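Local coordinates for threonine synthase (Brucella melitensis bv. 1, PDB 4F4F), which probably catalyses the pyridoxal-phosphate-dependent conversion of O-phospho-L-homoserine and water to L-threonine and phosphate, the last step of threonine biosynthesis, at residues Y56-F67 and W229-F240; T87-P95 and V105-T113. One frame throughout, in Å; residues are numbered along the deposited sequence.

Interaction 1: Y56-F67 and W229-F240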
loop_
_atom_site.group_PDB
_atom_site.type_symbol
_atom_site.label_atom_id
_atom_site.label_comp_id
_atom_site.label_asym_id
_atom_site.label_seq_id
_atom_site.Cartn_x
_atom_site.Cartn_y
_atom_site.Cartn_z
ATOM N N TYR A 56 -8.036 4.513 -17.472
ATOM C CA TYR A 56 -7.354 4.531 -16.169
ATOM C C TYR A 56 -6.082 5.360 -16.252
ATOM O O TYR A 56 -5.827 6.193 -15.389
ATOM C CB TYR A 56 -7.009 3.100 -15.667
ATOM C CG TYR A 56 -6.471 3.090 -14.262
ATOM C CD1 TYR A 56 -5.126 3.310 -14.011
ATOM C CD2 TYR A 56 -7.314 2.921 -13.176
ATOM C CE1 TYR A 56 -4.613 3.332 -12.733
ATOM C CE2 TYR A 56 -6.819 2.920 -11.884
ATOM C CZ TYR A 56 -5.476 3.139 -11.648
ATOM O OH TYR A 56 -4.992 3.171 -10.356
ATOM N N VAL A 57 -5.278 5.120 -17.296
ATOM C CA VAL A 57 -4.040 5.858 -17.480
ATOM C C VAL A 57 -4.304 7.356 -17.619
ATOM O O VAL A 57 -3.639 8.140 -17.013
ATOM C CB VAL A 57 -3.253 5.307 -18.687
ATOM C CG1 VAL A 57 -2.121 6.242 -19.117
ATOM C CG2 VAL A 57 -2.734 3.922 -18.347
ATOM N N GLU A 58 -5.291 7.748 -18.399
ATOM C CA GLU A 58 -5.590 9.161 -18.567
ATOM C C GLU A 58 -6.053 9.825 -17.277
ATOM O O GLU A 58 -5.704 10.968 -17.006
ATOM C CB GLU A 58 -6.648 9.348 -19.646
ATOM C CG GLU A 58 -6.149 9.065 -21.053
ATOM C CD GLU A 58 -7.300 9.014 -22.047
ATOM O OE1 GLU A 58 -8.393 8.493 -21.729
ATOM O OE2 GLU A 58 -7.124 9.475 -23.160
ATOM N N VAL A 59 -6.831 9.110 -16.461
ATOM C CA VAL A 59 -7.267 9.653 -15.200
ATOM C C VAL A 59 -6.068 9.793 -14.260
ATOM O O VAL A 59 -5.934 10.786 -13.560
ATOM C CB VAL A 59 -8.374 8.797 -14.553
ATOM C CG1 VAL A 59 -8.692 9.260 -13.130
ATOM C CG2 VAL A 59 -9.647 8.845 -15.411
ATOM N N ALA A 60 -5.220 8.783 -14.263
ATOM C CA ALA A 60 -3.981 8.787 -13.474
ATOM C C ALA A 60 -3.099 10.006 -13.820
ATOM O O ALA A 60 -2.599 10.689 -12.948
ATOM C CB ALA A 60 -3.224 7.476 -13.688
ATOM N N LEU A 61 -2.969 10.320 -15.086
ATOM C CA LEU A 61 -2.149 11.465 -15.485
ATOM C C LEU A 61 -2.773 12.765 -14.980
ATOM O O LEU A 61 -2.068 13.631 -14.444
ATOM C CB LEU A 61 -1.952 11.470 -16.986
ATOM C CG LEU A 61 -1.048 10.376 -17.560
ATOM C CD1 LEU A 61 -1.215 10.311 -19.059
ATOM C CD2 LEU A 61 0.394 10.601 -17.171
ATOM N N ALA A 62 -4.093 12.891 -15.101
ATOM C CA ALA A 62 -4.801 14.067 -14.612
ATOM C C ALA A 62 -4.626 14.216 -13.104
ATOM O O ALA A 62 -4.305 15.324 -12.628
ATOM C CB ALA A 62 -6.291 14.031 -14.993
ATOM N N VAL A 63 -4.794 13.127 -12.360
ATOM C CA VAL A 63 -4.861 13.169 -10.884
ATOM C C VAL A 63 -3.463 13.303 -10.254
ATOM O O VAL A 63 -3.255 14.036 -9.272
ATOM C CB VAL A 63 -5.707 11.926 -10.412
ATOM C CG1 VAL A 63 -5.525 11.534 -8.966
ATOM C CG2 VAL A 63 -7.182 12.209 -10.752
ATOM N N LEU A 64 -2.484 12.623 -10.833
ATOM C CA LEU A 64 -1.144 12.573 -10.285
ATOM C C LEU A 64 -0.183 13.691 -10.721
ATOM O O LEU A 64 0.709 14.063 -9.938
ATOM C CB LEU A 64 -0.488 11.204 -10.570
ATOM C CG LEU A 64 -1.257 10.007 -10.022
ATOM C CD1 LEU A 64 -0.520 8.722 -10.306
ATOM C CD2 LEU A 64 -1.583 10.131 -8.521
ATOM N N THR A 65 -0.319 14.207 -11.943
ATOM C CA THR A 65 0.641 15.169 -12.457
ATOM C C THR A 65 0.904 16.363 -11.510
ATOM O O THR A 65 2.057 16.738 -11.307
ATOM C CB THR A 65 0.245 15.660 -13.883
ATOM O OG1 THR A 65 0.354 14.575 -14.782
ATOM C CG2 THR A 65 1.138 16.781 -14.429
ATOM N N PRO A 66 -0.159 16.931 -10.898
ATOM C CA PRO A 66 0.079 18.098 -10.038
ATOM C C PRO A 66 1.001 17.771 -8.873
ATOM O O PRO A 66 1.720 18.644 -8.408
ATOM C CB PRO A 66 -1.311 18.491 -9.528
ATOM C CG PRO A 66 -2.280 17.837 -10.455
ATOM C CD PRO A 66 -1.586 16.685 -11.141
ATOM N N PHE A 67 0.958 16.534 -8.382
ATOM C CA PHE A 67 1.842 16.121 -7.302
ATOM C C PHE A 67 3.336 16.110 -7.642
ATOM O O PHE A 67 4.173 16.200 -6.723
ATOM C CB PHE A 67 1.438 14.740 -6.756
ATOM C CG PHE A 67 0.135 14.737 -6.013
ATOM C CD1 PHE A 67 0.055 15.242 -4.737
ATOM C CD2 PHE A 67 -1.011 14.221 -6.587
ATOM C CE1 PHE A 67 -1.141 15.249 -4.036
ATOM C CE2 PHE A 67 -2.226 14.209 -5.906
ATOM C CZ PHE A 67 -2.291 14.713 -4.611
ATOM N N TRP A 229 5.903 8.586 0.472
ATOM C CA TRP A 229 4.800 9.272 -0.190
ATOM C C TRP A 229 4.414 8.586 -1.513
ATOM O O TRP A 229 3.265 8.559 -1.840
ATOM C CB TRP A 229 5.123 10.754 -0.360
ATOM C CG TRP A 229 4.110 11.465 -1.204
ATOM C CD1 TRP A 229 4.275 11.985 -2.488
ATOM C CD2 TRP A 229 2.680 11.672 -0.877
ATOM N NE1 TRP A 229 3.094 12.492 -2.955
ATOM C CE2 TRP A 229 2.102 12.365 -2.019
ATOM C CE3 TRP A 229 1.875 11.375 0.221
ATOM C CZ2 TRP A 229 0.774 12.713 -2.053
ATOM C CZ3 TRP A 229 0.541 11.754 0.182
ATOM C CH2 TRP A 229 0.004 12.391 -0.933
ATOM N N ALA A 230 5.348 7.941 -2.243
ATOM C CA ALA A 230 5.000 7.332 -3.563
ATOM C C ALA A 230 4.378 5.938 -3.457
ATOM O O ALA A 230 3.836 5.410 -4.449
ATOM C CB ALA A 230 6.207 7.335 -4.492
ATOM N N ARG A 231 4.395 5.330 -2.281
ATOM C CA ARG A 231 3.509 4.183 -2.065
ATOM C C ARG A 231 2.087 4.629 -1.881
ATOM O O ARG A 231 1.150 3.821 -2.014
ATOM C CB ARG A 231 3.914 3.349 -0.826
ATOM C CG ARG A 231 5.118 2.456 -1.050
ATOM C CD ARG A 231 4.751 1.161 -1.767
ATOM N NE ARG A 231 4.050 0.268 -0.863
ATOM C CZ ARG A 231 4.641 -0.540 0.025
ATOM N NH1 ARG A 231 5.967 -0.612 0.124
ATOM N NH2 ARG A 231 3.898 -1.282 0.850
ATOM N N ILE A 232 1.888 5.881 -1.470
ATOM C CA ILE A 232 0.516 6.325 -1.239
ATOM C C ILE A 232 -0.046 7.030 -2.455
ATOM O O ILE A 232 -1.123 6.723 -2.908
ATOM C CB ILE A 232 0.416 7.246 -0.025
ATOM C CG1 ILE A 232 0.773 6.445 1.249
ATOM C CG2 ILE A 232 -0.995 7.845 0.068
ATOM C CD1 ILE A 232 0.667 7.296 2.501
ATOM N N MET A 233 0.710 7.974 -2.994
ATOM C CA MET A 233 0.222 8.818 -4.071
ATOM C C MET A 233 -0.531 8.075 -5.193
ATOM O O MET A 233 -1.593 8.507 -5.595
ATOM C CB MET A 233 1.400 9.611 -4.643
ATOM C CG MET A 233 1.053 10.484 -5.810
ATOM S SD MET A 233 2.562 11.253 -6.436
ATOM C CE MET A 233 2.782 10.388 -7.964
ATOM N N PRO A 234 0.019 6.983 -5.734
ATOM C CA PRO A 234 -0.666 6.373 -6.877
ATOM C C PRO A 234 -2.050 5.799 -6.562
ATOM O O PRO A 234 -2.873 5.559 -7.464
ATOM C CB PRO A 234 0.291 5.268 -7.317
ATOM C CG PRO A 234 1.622 5.632 -6.759
ATOM C CD PRO A 234 1.307 6.324 -5.464
ATOM N N GLN A 235 -2.270 5.509 -5.292
ATOM C CA GLN A 235 -3.497 4.886 -4.867
ATOM C C GLN A 235 -4.690 5.848 -4.908
ATOM O O GLN A 235 -5.838 5.403 -4.979
ATOM C CB GLN A 235 -3.299 4.311 -3.494
ATOM C CG GLN A 235 -2.273 3.202 -3.501
ATOM C CD GLN A 235 -2.306 2.387 -2.232
ATOM O OE1 GLN A 235 -1.406 2.500 -1.406
ATOM N NE2 GLN A 235 -3.421 1.576 -2.031
ATOM N N VAL A 236 -4.400 7.143 -4.969
ATOM C CA VAL A 236 -5.440 8.169 -5.120
ATOM C C VAL A 236 -6.283 7.911 -6.387
ATOM O O VAL A 236 -7.498 8.111 -6.393
ATOM C CB VAL A 236 -4.809 9.566 -5.173
ATOM C CG1 VAL A 236 -5.894 10.642 -5.398
ATOM C CG2 VAL A 236 -4.031 9.866 -3.899
ATOM N N VAL A 237 -5.639 7.375 -7.423
ATOM C CA VAL A 237 -6.241 7.271 -8.715
ATOM C C VAL A 237 -7.513 6.416 -8.702
ATOM O O VAL A 237 -8.534 6.805 -9.271
ATOM C CB VAL A 237 -5.243 6.747 -9.770
ATOM C CG1 VAL A 237 -5.931 6.621 -11.122
ATOM C CG2 VAL A 237 -4.025 7.710 -9.900
ATOM N N TYR A 238 -7.454 5.237 -8.089
ATOM C CA TYR A 238 -8.574 4.322 -8.235
ATOM C C TYR A 238 -9.821 4.777 -7.460
ATOM O O TYR A 238 -10.933 4.354 -7.762
ATOM C CB TYR A 238 -8.210 2.882 -7.982
ATOM C CG TYR A 238 -7.509 2.606 -6.699
ATOM C CD1 TYR A 238 -8.178 2.665 -5.499
ATOM C CD2 TYR A 238 -6.202 2.161 -6.697
ATOM C CE1 TYR A 238 -7.515 2.377 -4.304
ATOM C CE2 TYR A 238 -5.558 1.861 -5.517
ATOM C CZ TYR A 238 -6.214 1.979 -4.337
ATOM O OH TYR A 238 -5.535 1.653 -3.157
ATOM N N TYR A 239 -9.630 5.675 -6.505
ATOM C CA TYR A 239 -10.797 6.329 -5.889
ATOM C C TYR A 239 -11.524 7.200 -6.908
ATOM O O TYR A 239 -12.735 7.096 -7.055
ATOM C CB TYR A 239 -10.406 7.146 -4.677
ATOM C CG TYR A 239 -9.958 6.293 -3.553
ATOM C CD1 TYR A 239 -10.867 5.790 -2.642
ATOM C CD2 TYR A 239 -8.618 5.989 -3.383
ATOM C CE1 TYR A 239 -10.448 4.999 -1.595
ATOM C CE2 TYR A 239 -8.191 5.157 -2.363
ATOM C CZ TYR A 239 -9.131 4.693 -1.459
ATOM O OH TYR A 239 -8.731 3.935 -0.417
ATOM N N PHE A 240 -10.779 7.979 -7.688
ATOM C CA PHE A 240 -11.365 8.688 -8.807
ATOM C C PHE A 240 -12.027 7.788 -9.861
ATOM O O PHE A 240 -13.165 8.039 -10.281
ATOM C CB PHE A 240 -10.327 9.596 -9.499
ATOM C CG PHE A 240 -10.089 10.914 -8.767
ATOM C CD1 PHE A 240 -9.214 10.987 -7.688
ATOM C CD2 PHE A 240 -10.711 12.069 -9.180
ATOM C CE1 PHE A 240 -8.971 12.189 -7.043
ATOM C CE2 PHE A 240 -10.500 13.261 -8.514
ATOM C CZ PHE A 240 -9.629 13.328 -7.457
HETATM O O HOH W 1 -2.658 4.547 -9.984
#
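Val237 sits as a knob in a hole formed by Tyr56, Ala60, Val63 and Leu64, where the axes of helix 56-64 and segment 236-240 pass 9.3 Å apart at 119°. The contact joins the threonine synthase N-terminal region to the pyridoxal-phosphate-dependent enzyme region, with all touching residues buried. With chi1 at 179°, Val237 CG1 stands anti to the backbone N and lies over a face of the Tyr56 ring, 4.0 Å from its centroid, in a CH-pi contact; Val237 CG2 lies 3.6 Å from Leu64 CG. Ala60, with only a methyl, lets its CA come within 5.5 Å of Val237 CA. One turn on, Val63 CG2 lies almost directly above the Phe240 ring, 3.8 Å from its centroid and 11° off the normal, while Val63 CG1 meets Val236. Phe67 meets Met233 SD in an oblique Met-aromatic contact and Trp229 CZ2 through its CE1.

Outside this apolar layer, helix 74-86 backs Ala60 through Val81, and helix 263-274 receives Phe67 and Phe240. Tyr85 packs edge-to-face with Tyr56. The phenol carries the one polar link: a water lies 2.7 Å from Tyr56 OH and donates a hydrogen bond to Pro234 O.

Interaction 2: T87-P95 and V105-T113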
loop_
_atom_site.group_PDB
_atom_site.type_symbol
_atom_site.label_atom_id
_atom_site.label_comp_id
_atom_site.label_asym_id
_atom_site.label_seq_id
_atom_site.Cartn_x
_atom_site.Cartn_y
_atom_site.Cartn_z
ATOM N N THR A 87 1.101 -3.457 -17.060
ATOM C CA THR A 87 1.343 -4.705 -16.344
ATOM C C THR A 87 0.109 -5.318 -15.699
ATOM O O THR A 87 0.174 -6.410 -15.144
ATOM C CB THR A 87 2.406 -4.562 -15.224
ATOM O OG1 THR A 87 1.895 -3.837 -14.115
ATOM C CG2 THR A 87 3.732 -3.928 -15.733
ATOM N N PHE A 88 -1.005 -4.604 -15.729
ATOM C CA PHE A 88 -2.251 -5.095 -15.137
ATOM C C PHE A 88 -3.051 -5.774 -16.243
ATOM O O PHE A 88 -3.324 -5.175 -17.287
ATOM C CB PHE A 88 -3.028 -3.907 -14.547
ATOM C CG PHE A 88 -2.612 -3.542 -13.160
ATOM C CD1 PHE A 88 -1.342 -3.082 -12.905
ATOM C CD2 PHE A 88 -3.504 -3.695 -12.103
ATOM C CE1 PHE A 88 -0.934 -2.802 -11.610
ATOM C CE2 PHE A 88 -3.117 -3.397 -10.817
ATOM C CZ PHE A 88 -1.832 -2.945 -10.580
ATOM N N ARG A 89 -3.428 -7.025 -16.015
ATOM C CA ARG A 89 -4.143 -7.835 -17.003
ATOM C C ARG A 89 -5.638 -7.560 -16.849
ATOM O O ARG A 89 -6.421 -8.419 -16.410
ATOM C CB ARG A 89 -3.864 -9.312 -16.785
ATOM C CG ARG A 89 -2.474 -9.800 -17.213
ATOM C CD ARG A 89 -1.294 -9.259 -16.405
ATOM N NE ARG A 89 -0.086 -10.022 -16.770
ATOM C CZ ARG A 89 1.164 -9.803 -16.336
ATOM N NH1 ARG A 89 2.132 -10.608 -16.753
ATOM N NH2 ARG A 89 1.474 -8.813 -15.499
ATOM N N HIS A 90 -6.024 -6.338 -17.130
ATOM C CA HIS A 90 -7.422 -5.967 -17.184
ATOM C C HIS A 90 -7.481 -4.635 -17.846
ATOM O O HIS A 90 -6.741 -3.713 -17.462
ATOM C CB HIS A 90 -8.113 -5.889 -15.800
ATOM C CG HIS A 90 -9.601 -5.924 -15.914
ATOM N ND1 HIS A 90 -10.311 -4.881 -16.386
ATOM C CD2 HIS A 90 -10.515 -6.961 -15.698
ATOM C CE1 HIS A 90 -11.613 -5.209 -16.427
ATOM N NE2 HIS A 90 -11.741 -6.487 -16.013
ATOM N N ASP A 91 -8.342 -4.494 -18.841
ATOM C CA ASP A 91 -8.414 -3.231 -19.595
ATOM C C ASP A 91 -8.776 -2.021 -18.731
ATOM O O ASP A 91 -8.334 -0.910 -19.014
ATOM C CB ASP A 91 -9.404 -3.363 -20.784
ATOM C CG ASP A 91 -8.836 -4.197 -21.933
ATOM O OD1 ASP A 91 -7.615 -4.438 -21.948
ATOM O OD2 ASP A 91 -9.604 -4.650 -22.798
ATOM N N ALA A 92 -9.636 -2.213 -17.731
ATOM C CA ALA A 92 -9.978 -1.140 -16.787
ATOM C C ALA A 92 -8.928 -0.881 -15.714
ATOM O O ALA A 92 -9.081 0.070 -14.925
ATOM C CB ALA A 92 -11.308 -1.453 -16.103
ATOM N N VAL A 93 -7.928 -1.759 -15.638
ATOM C CA VAL A 93 -6.854 -1.743 -14.608
ATOM C C VAL A 93 -7.415 -2.179 -13.250
ATOM O O VAL A 93 -6.983 -3.205 -12.742
ATOM C CB VAL A 93 -6.062 -0.406 -14.527
ATOM C CG1 VAL A 93 -4.909 -0.496 -13.511
ATOM C CG2 VAL A 93 -5.539 -0.036 -15.926
ATOM N N CYS A 94 -8.352 -1.405 -12.687
ATOM C CA CYS A 94 -9.022 -1.706 -11.432
ATOM C C CYS A 94 -10.552 -1.724 -11.651
ATOM O O CYS A 94 -11.213 -0.695 -11.530
ATOM C CB CYS A 94 -8.662 -0.636 -10.402
ATOM S SG CYS A 94 -6.890 -0.521 -10.012
ATOM N N PRO A 95 -11.123 -2.883 -11.989
ATOM C CA PRO A 95 -12.552 -2.904 -12.378
ATOM C C PRO A 95 -13.488 -3.099 -11.187
ATOM O O PRO A 95 -13.077 -3.670 -10.179
ATOM C CB PRO A 95 -12.644 -4.110 -13.256
ATOM C CG PRO A 95 -11.604 -5.043 -12.697
ATOM C CD PRO A 95 -10.464 -4.164 -12.262
ATOM N N VAL A 105 -17.475 -4.217 -5.556
ATOM C CA VAL A 105 -16.133 -4.545 -5.118
ATOM C C VAL A 105 -15.164 -3.978 -6.165
ATOM O O VAL A 105 -15.393 -4.168 -7.365
ATOM C CB VAL A 105 -15.977 -6.067 -4.981
ATOM C CG1 VAL A 105 -14.537 -6.445 -4.881
ATOM C CG2 VAL A 105 -16.742 -6.559 -3.738
ATOM N N LEU A 106 -14.165 -3.213 -5.710
ATOM C CA LEU A 106 -13.127 -2.671 -6.584
ATOM C C LEU A 106 -11.955 -3.650 -6.530
ATOM O O LEU A 106 -11.309 -3.804 -5.493
ATOM C CB LEU A 106 -12.633 -1.300 -6.116
ATOM C CG LEU A 106 -11.634 -0.581 -7.040
ATOM C CD1 LEU A 106 -12.212 -0.444 -8.447
ATOM C CD2 LEU A 106 -11.366 0.801 -6.465
ATOM N N GLU A 107 -11.704 -4.325 -7.644
ATOM C CA GLU A 107 -10.696 -5.386 -7.681
ATOM C C GLU A 107 -9.329 -4.785 -7.939
ATOM O O GLU A 107 -9.012 -4.375 -9.073
ATOM C CB GLU A 107 -11.046 -6.392 -8.768
ATOM C CG GLU A 107 -12.355 -7.112 -8.486
ATOM C CD GLU A 107 -12.677 -8.206 -9.483
ATOM O OE1 GLU A 107 -12.242 -8.127 -10.668
ATOM O OE2 GLU A 107 -13.368 -9.159 -9.066
ATOM N N LEU A 108 -8.504 -4.765 -6.911
ATOM C CA LEU A 108 -7.138 -4.234 -7.038
ATOM C C LEU A 108 -6.073 -5.301 -7.295
ATOM O O LEU A 108 -4.871 -5.079 -7.028
ATOM C CB LEU A 108 -6.819 -3.425 -5.784
ATOM C CG LEU A 108 -7.803 -2.303 -5.462
ATOM C CD1 LEU A 108 -7.371 -1.605 -4.149
ATOM C CD2 LEU A 108 -7.921 -1.342 -6.650
ATOM N N PHE A 109 -6.514 -6.468 -7.785
ATOM C CA PHE A 109 -5.655 -7.644 -7.854
ATOM C C PHE A 109 -5.398 -8.182 -9.263
ATOM O O PHE A 109 -5.016 -9.331 -9.431
ATOM C CB PHE A 109 -6.217 -8.754 -6.934
ATOM C CG PHE A 109 -7.658 -9.139 -7.217
ATOM C CD1 PHE A 109 -8.017 -9.795 -8.389
ATOM C CD2 PHE A 109 -8.659 -8.896 -6.268
ATOM C CE1 PHE A 109 -9.363 -10.186 -8.636
ATOM C CE2 PHE A 109 -9.976 -9.266 -6.512
ATOM C CZ PHE A 109 -10.329 -9.925 -7.697
ATOM N N HIS A 110 -5.567 -7.343 -10.288
ATOM C CA HIS A 110 -5.235 -7.742 -11.656
ATOM C C HIS A 110 -3.809 -7.478 -12.087
ATOM O O HIS A 110 -3.436 -7.725 -13.245
ATOM C CB HIS A 110 -6.234 -7.135 -12.618
ATOM C CG HIS A 110 -7.633 -7.661 -12.406
ATOM N ND1 HIS A 110 -8.059 -8.804 -12.956
ATOM C CD2 HIS A 110 -8.675 -7.176 -11.630
ATOM C CE1 HIS A 110 -9.313 -9.039 -12.561
ATOM N NE2 HIS A 110 -9.696 -8.027 -11.760
ATOM N N GLY A 111 -2.990 -6.980 -11.162
ATOM C CA GLY A 111 -1.598 -6.704 -11.453
ATOM C C GLY A 111 -0.716 -7.929 -11.245
ATOM O O GLY A 111 -1.226 -8.997 -10.888
ATOM N N PRO A 112 0.607 -7.764 -11.437
ATOM C CA PRO A 112 1.552 -8.874 -11.556
ATOM C C PRO A 112 1.641 -9.788 -10.366
ATOM O O PRO A 112 2.072 -10.916 -10.545
ATOM C CB PRO A 112 2.906 -8.167 -11.760
ATOM C CG PRO A 112 2.547 -6.865 -12.330
ATOM C CD PRO A 112 1.259 -6.477 -11.699
ATOM N N THR A 113 1.247 -9.334 -9.164
ATOM C CA THR A 113 1.287 -10.221 -7.992
ATOM C C THR A 113 -0.069 -10.438 -7.341
ATOM O O THR A 113 -0.150 -10.885 -6.188
ATOM C CB THR A 113 2.330 -9.783 -6.903
ATOM O OG1 THR A 113 1.918 -8.581 -6.238
ATOM C CG2 THR A 113 3.725 -9.656 -7.498
HETATM O O HOH W 2 -6.768 -10.384 -14.588
HETATM O O HOH W 3 -6.617 -4.584 -10.348
#
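His110 presents one face of its imidazole to His90, whose ring comes edge-to-face with centroids 4.9 Å apart, and the other to Phe109 CD1. In its own ring plane, NE2 donates a hydrogen bond to Glu107 OE1 at 2.8 Å, meeting the carboxylate from above its plane, while ND1 shares a hydrogen bond with a water, which donates to Arg89 O. Held at both nitrogens, the imidazole is fixed in rotation. Pro95 CG lies over the centre of a His90 face. Gly111 CA lies over one face of the Phe88 ring in a CH-pi contact, 3.5 Å from the centroid and 8° off the normal; glycine suits this spot because a side chain would run into the ring.

Two backbone bonds join the segments: Glu107 N to Pro95 O, nearly straight at 175° and continuing the strand pairing, and Arg89 N to His110 O at 2.9 Å. Between them a second water donates to Val93 O and Glu107 O and accepts from His110 N. Arg89, centre of an inverse gamma turn, bends at chi2 (67°), bringing NH2 back to Thr87 O and beside Pro112. Cys94 SG fits against Leu108 CD2.

Segment 87-95 leads into strand 96-100, while 105-113 holds the end of its antiparallel partner 103-107 and the loop after it. Strand 409-413 pairs with 103-107 on its other side, Tyr386 takes Glu107 OE2, and helix 117-134 packs on Phe88 and Pro112.

Both contacts are largely buried, but interaction 2 reaches the surface at Arg89, whereas every touching residue of interaction 1 is enclosed. Methyl groups and rings join the helical segments of interaction 1; in interaction 2 the loop is fastened to a strand end and the loop that follows it by backbone bonds, imidazoles and waters, as irregular chain needs partners for its peptide groups. Along the sequence, interaction 2 is nested within the loop closed by interaction 1, and helix 74-86 leads from one to the other. They meet directly: Tyr56 CB lies 3.5 Å from Val93 CG2, and Tyr238 CZ 3.8 Å from Leu108 CD1. Tyr238 and Leu108 also approach the cofactor site, their side chains about 7 and 8 Å from pyridoxal phosphate.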